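Local coordinates for programmed cell death 6-interacting protein (Homo sapiens, PDB 5WA1) that sorts cargo into multivesicular bodies and takes part in membrane repair, cytokinesis and apoptosis, represented here by its CHMP4-binding Bro1 domain, at residues Arg72-Arg77 / Glu87-Tyr92; Glu65-Leu70 / Asp94-Ile99. All coordinates share one frame; numbering follows the deposited sequence.

Interaction 1 (Arg72-Arg77 / Glu87-Tyr92)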
loop_
_atom_site.group_PDB
_atom_site.type_symbol
_atom_site.label_atom_id
_atom_site.label_comp_id
_atom_site.label_asym_id
_atom_site.label_seq_id
_atom_site.Cartn_x
_atom_site.Cartn_y
_atom_site.Cartn_z
ATOM N N ARG A 72 9.847 -0.535 22.684
ATOM C CA ARG A 72 9.161 -1.764 23.066
ATOM C C ARG A 72 7.683 -1.714 22.682
ATOM O O ARG A 72 7.125 -2.711 22.204
ATOM C CB ARG A 72 9.322 -2.016 24.566
ATOM C CG ARG A 72 10.766 -2.262 25.007
ATOM C CD ARG A 72 10.836 -2.797 26.436
ATOM N NE ARG A 72 10.434 -1.804 27.430
ATOM C CZ ARG A 72 11.267 -0.949 28.015
ATOM N NH1 ARG A 72 12.559 -0.962 27.710
ATOM N NH2 ARG A 72 10.811 -0.079 28.908
ATOM N N ALA A 73 7.041 -0.558 22.860
ATOM C CA ALA A 73 5.631 -0.440 22.493
ATOM C C ALA A 73 5.425 -0.427 20.978
ATOM O O ALA A 73 4.388 -0.895 20.493
ATOM C CB ALA A 73 5.034 0.818 23.121
ATOM N N ALA A 74 6.382 0.102 20.212
ATOM C CA ALA A 74 6.205 0.221 18.767
ATOM C C ALA A 74 6.537 -1.063 18.016
ATOM O O ALA A 74 5.888 -1.373 17.011
ATOM C CB ALA A 74 7.064 1.360 18.207
ATOM N N VAL A 75 7.552 -1.813 18.455
ATOM C CA VAL A 75 8.026 -2.954 17.686
ATOM C C VAL A 75 8.163 -4.223 18.513
ATOM O O VAL A 75 8.606 -5.244 17.984
ATOM C CB VAL A 75 9.359 -2.640 16.968
ATOM C CG1 VAL A 75 9.151 -1.544 15.915
ATOM C CG2 VAL A 75 10.439 -2.240 17.955
ATOM N N GLY A 76 7.784 -4.206 19.792
ATOM C CA GLY A 76 7.912 -5.392 20.617
ATOM C C GLY A 76 6.650 -6.226 20.732
ATOM O O GLY A 76 6.725 -7.428 21.007
ATOM N N ARG A 77 5.487 -5.607 20.532
ATOM C CA ARG A 77 4.201 -6.283 20.678
ATOM C C ARG A 77 3.522 -6.400 19.320
ATOM O O ARG A 77 2.983 -5.404 18.812
ATOM C CB ARG A 77 3.299 -5.522 21.656
ATOM C CG ARG A 77 3.989 -5.054 22.919
ATOM C CD ARG A 77 3.193 -3.941 23.579
ATOM N NE ARG A 77 3.938 -3.309 24.666
ATOM C CZ ARG A 77 3.571 -2.183 25.271
ATOM N NH1 ARG A 77 2.463 -1.557 24.891
ATOM N NH2 ARG A 77 4.311 -1.683 26.249
ATOM N N GLU A 87 -0.149 4.952 15.272
ATOM C CA GLU A 87 0.404 6.208 15.771
ATOM C C GLU A 87 1.623 5.973 16.652
ATOM O O GLU A 87 2.560 6.780 16.633
ATOM C CB GLU A 87 -0.664 6.997 16.534
ATOM C CG GLU A 87 -1.662 7.712 15.630
ATOM C CD GLU A 87 -1.001 8.748 14.731
ATOM O OE1 GLU A 87 -0.026 9.395 15.176
ATOM O OE2 GLU A 87 -1.451 8.908 13.574
ATOM N N THR A 88 1.639 4.879 17.420
ATOM C CA THR A 88 2.827 4.561 18.208
ATOM C C THR A 88 4.016 4.252 17.307
ATOM O O THR A 88 5.133 4.734 17.544
ATOM C CB THR A 88 2.540 3.389 19.145
ATOM O OG1 THR A 88 1.468 3.739 20.028
ATOM C CG2 THR A 88 3.781 3.054 19.968
ATOM N N LEU A 89 3.795 3.457 16.258
ATOM C CA LEU A 89 4.844 3.227 15.271
ATOM C C LEU A 89 5.273 4.534 14.619
ATOM O O LEU A 89 6.471 4.812 14.493
ATOM C CB LEU A 89 4.354 2.240 14.207
ATOM C CG LEU A 89 4.891 0.823 14.347
ATOM C CD1 LEU A 89 4.224 -0.091 13.340
ATOM C CD2 LEU A 89 6.407 0.816 14.179
ATOM N N LEU A 90 4.300 5.331 14.164
ATOM C CA LEU A 90 4.618 6.608 13.532
ATOM C C LEU A 90 5.404 7.502 14.478
ATOM O O LEU A 90 6.391 8.133 14.078
ATOM C CB LEU A 90 3.337 7.310 13.095
ATOM C CG LEU A 90 2.530 6.572 12.030
ATOM C CD1 LEU A 90 1.261 7.344 11.724
ATOM C CD2 LEU A 90 3.369 6.367 10.787
ATOM N N ARG A 91 4.978 7.568 15.740
ATOM C CA ARG A 91 5.688 8.381 16.717
ATOM C C ARG A 91 7.122 7.900 16.892
ATOM O O ARG A 91 8.053 8.712 16.968
ATOM C CB ARG A 91 4.947 8.364 18.054
ATOM C CG ARG A 91 5.646 9.182 19.135
ATOM C CD ARG A 91 5.087 8.909 20.525
ATOM N NE ARG A 91 5.965 9.450 21.561
ATOM C CZ ARG A 91 5.829 9.216 22.862
ATOM N NH1 ARG A 91 4.841 8.448 23.305
ATOM N NH2 ARG A 91 6.686 9.749 23.723
ATOM N N TYR A 92 7.325 6.581 16.951
ATOM C CA TYR A 92 8.681 6.075 17.142
ATOM C C TYR A 92 9.554 6.357 15.922
ATOM O O TYR A 92 10.750 6.629 16.074
ATOM C CB TYR A 92 8.643 4.580 17.474
ATOM C CG TYR A 92 10.005 3.943 17.626
ATOM C CD1 TYR A 92 10.856 4.316 18.663
ATOM C CD2 TYR A 92 10.447 2.976 16.730
ATOM C CE1 TYR A 92 12.107 3.744 18.803
ATOM C CE2 TYR A 92 11.704 2.395 16.862
ATOM C CZ TYR A 92 12.527 2.785 17.900
ATOM O OH TYR A 92 13.773 2.219 18.044
#
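Ala74 packs directly against the helix that carries Thr88, Leu89 and Tyr92. Its CB points across the interface and meets CB of Tyr92 at 3.7 Å. The same methyl lies about 4.0 Å from CG and CD2 of the Tyr92 ring, approaching it obliquely. The small side chain lets the backbones come close, with 4.8 Å between CA of Ala74 and CA of Leu89. Leu89 reaches the carbonyl side of Ala74, and its CG sits 3.6 Å from Ala74 O. Its CD2 also meets CG1 of Val75 at 4.0 Å, and these two side chains cross at about a right angle. Thr88 turns its methyl toward the backbone of Ala74. CG2 lies anti to the backbone N (chi1 -60° for OG1) and comes 3.9 Å from Ala74 CA. It also skims Ala73.

The polar ends are held elsewhere. Thr88 OG1 bonds to Gly84 O, one turn back in its own helix. The Tyr92 ring swings away from its own backbone N (chi1 177°), and its hydroxyl reaches Glu140 of helix 137-157 in a hydrogen bond. That helix also packs on Leu89 through Asn147 and Cys148, and on Tyr92 through Val144. Val75 touches Thr33 of a loop.

The contact is therefore apolar packing at the closed end of a splayed helix-turn-helix pair, helix 56-75 with helix 83-97, packed on a third helix in the largely helical Bro1 domain.

Interaction 2 (Glu65-Leu70 / Asp94-Ile99)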
loop_
_atom_site.group_PDB
_atom_site.type_symbol
_atom_site.label_atom_id
_atom_site.label_comp_id
_atom_site.label_asym_id
_atom_site.label_seq_id
_atom_site.Cartn_x
_atom_site.Cartn_y
_atom_site.Cartn_z
ATOM N N GLU A 65 15.091 6.912 28.751
ATOM C CA GLU A 65 14.274 5.834 29.296
ATOM C C GLU A 65 12.915 5.772 28.611
ATOM O O GLU A 65 12.371 4.682 28.388
ATOM C CB GLU A 65 14.096 6.027 30.800
ATOM C CG GLU A 65 13.856 4.733 31.537
ATOM C CD GLU A 65 15.065 3.826 31.489
ATOM O OE1 GLU A 65 16.162 4.288 31.874
ATOM O OE2 GLU A 65 14.923 2.665 31.050
ATOM N N GLU A 66 12.342 6.929 28.279
ATOM C CA GLU A 66 11.059 6.941 27.581
ATOM C C GLU A 66 11.198 6.481 26.136
ATOM O O GLU A 66 10.240 5.949 25.566
ATOM C CB GLU A 66 10.435 8.336 27.633
ATOM C CG GLU A 66 9.805 8.682 28.975
ATOM C CD GLU A 66 8.708 7.708 29.371
ATOM O OE1 GLU A 66 8.877 7.001 30.389
ATOM O OE2 GLU A 66 7.682 7.644 28.659
ATOM N N LEU A 67 12.370 6.680 25.527
ATOM C CA LEU A 67 12.551 6.245 24.148
ATOM C C LEU A 67 12.674 4.729 24.060
ATOM O O LEU A 67 12.116 4.106 23.148
ATOM C CB LEU A 67 13.777 6.914 23.531
ATOM C CG LEU A 67 14.010 6.421 22.097
ATOM C CD1 LEU A 67 12.808 6.741 21.209
ATOM C CD2 LEU A 67 15.287 6.982 21.508
ATOM N N SER A 68 13.407 4.123 24.994
ATOM C CA SER A 68 13.496 2.667 25.031
ATOM C C SER A 68 12.125 2.053 25.276
ATOM O O SER A 68 11.767 1.040 24.660
ATOM C CB SER A 68 14.489 2.227 26.117
ATOM O OG SER A 68 14.893 0.878 25.905
ATOM N N LYS A 69 11.343 2.657 26.179
ATOM C CA LYS A 69 9.973 2.214 26.399
ATOM C C LYS A 69 9.151 2.340 25.126
ATOM O O LYS A 69 8.378 1.437 24.784
ATOM C CB LYS A 69 9.349 3.027 27.532
ATOM C CG LYS A 69 7.853 2.838 27.724
ATOM C CD LYS A 69 7.370 3.686 28.901
ATOM C CE LYS A 69 5.857 3.651 29.056
ATOM N NZ LYS A 69 5.412 4.472 30.220
ATOM N N LEU A 70 9.325 3.449 24.400
ATOM C CA LEU A 70 8.579 3.660 23.165
ATOM C C LEU A 70 8.926 2.609 22.121
ATOM O O LEU A 70 8.047 2.155 21.381
ATOM C CB LEU A 70 8.839 5.066 22.619
ATOM C CG LEU A 70 8.251 5.386 21.235
ATOM C CD1 LEU A 70 6.743 5.171 21.231
ATOM C CD2 LEU A 70 8.594 6.809 20.809
ATOM N N ASP A 94 9.209 9.067 13.992
ATOM C CA ASP A 94 9.539 10.481 14.140
ATOM C C ASP A 94 10.654 10.685 15.158
ATOM O O ASP A 94 11.554 11.505 14.946
ATOM C CB ASP A 94 8.303 11.279 14.558
ATOM C CG ASP A 94 7.310 11.468 13.426
ATOM O OD1 ASP A 94 7.676 11.215 12.258
ATOM O OD2 ASP A 94 6.164 11.881 13.708
ATOM N N GLN A 95 10.613 9.946 16.266
ATOM C CA GLN A 95 11.589 10.171 17.326
ATOM C C GLN A 95 12.990 9.781 16.871
ATOM O O GLN A 95 13.950 10.524 17.106
ATOM C CB GLN A 95 11.182 9.403 18.582
ATOM C CG GLN A 95 11.860 9.895 19.855
ATOM C CD GLN A 95 11.646 11.376 20.094
ATOM O OE1 GLN A 95 10.639 11.787 20.677
ATOM N NE2 GLN A 95 12.596 12.189 19.643
ATOM N N ILE A 96 13.121 8.645 16.185
ATOM C CA ILE A 96 14.430 8.188 15.723
ATOM C C ILE A 96 15.013 9.153 14.693
ATOM O O ILE A 96 16.206 9.485 14.739
ATOM C CB ILE A 96 14.327 6.760 15.167
ATOM C CG1 ILE A 96 13.828 5.801 16.253
ATOM C CG2 ILE A 96 15.666 6.305 14.614
ATOM C CD1 ILE A 96 14.753 5.665 17.435
ATOM N N CYS A 97 14.194 9.615 13.745
ATOM C CA CYS A 97 14.691 10.587 12.778
ATOM C C CYS A 97 15.187 11.852 13.472
ATOM O O CYS A 97 16.222 12.412 13.092
ATOM C CB CYS A 97 13.606 10.914 11.756
ATOM S SG CYS A 97 13.116 9.484 10.770
ATOM N N SER A 98 14.485 12.296 14.517
ATOM C CA SER A 98 14.836 13.518 15.236
ATOM C C SER A 98 16.062 13.366 16.127
ATOM O O SER A 98 16.473 14.347 16.755
ATOM C CB SER A 98 13.650 13.981 16.088
ATOM O OG SER A 98 12.611 14.505 15.287
ATOM N N ILE A 99 16.657 12.178 16.192
ATOM C CA ILE A 99 17.743 11.907 17.112
ATOM C C ILE A 99 19.075 11.694 16.401
ATOM O O ILE A 99 20.125 12.008 16.975
ATOM C CB ILE A 99 17.382 10.692 17.993
ATOM C CG1 ILE A 99 16.425 11.136 19.097
ATOM C CG2 ILE A 99 18.611 10.013 18.578
ATOM C CD1 ILE A 99 15.791 10.001 19.837
#
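Leu67 makes most of the apolar contacts here, with its two methyls going to different partners. Its CG is anti to the backbone N (chi1 178°), which extends the branch toward helix 83-97. Leu67 CD1 lies 3.6 Å from Gln95 CG, on the aliphatic part of that side chain. Leu67 CD2 meets Ile99 CD1 at 3.5 Å. These two side chains reach toward each other tip to tip, and the methyls are closer than usual van der Waals contact. Leu67 CD2 also lies 4.3 Å from Ile96 CD1. Leu70 adds a looser touch, its CD2 at 4.3 Å from CB of Gln95.

The hydrogen bonding lies to the side of this packing. Gln95 is bent at chi2 (55°) and uses both ends of its amide on the C-terminal segment. NE2 bonds to Asp374 OD1 and OE1 accepts from Leu375 N. The Asp94 carboxylate ties the helix to the same segment through Ile368 N and Ser369 N. A turn in which Ile99 N bonds back to Ile96 O sets Ile99 against Leu67.

Gln95 thus has two roles: its buried methylene groups pack on Leu67, while its amide joins the helix to the chain's C-terminal part. Between the two segments, cohesion rests on shape and on removing apolar surface from water, with the polar groups of Asp94 and Gln95 satisfied outside that packing.

In the fold
From the N terminus, the chain runs along helix 56-75, passing residues 65-70 and then 72-77. It turns back into helix 83-97, passing residues 87-92 and then 94-99. Interaction 1 closes the short inner loop of this hairpin. Interaction 2 closes the wider one around it, so the two nest and do not cross. Their centres are 10 Å apart. They meet at Leu70, whose CD2 lies 3.7 Å from CA of Tyr92, and at Leu67, which touches the Tyr92 ring. Together they make a continuous seam between the helices. Helix 137-157 packs on both contacts, and the C-terminal segment runs along helix 83-97.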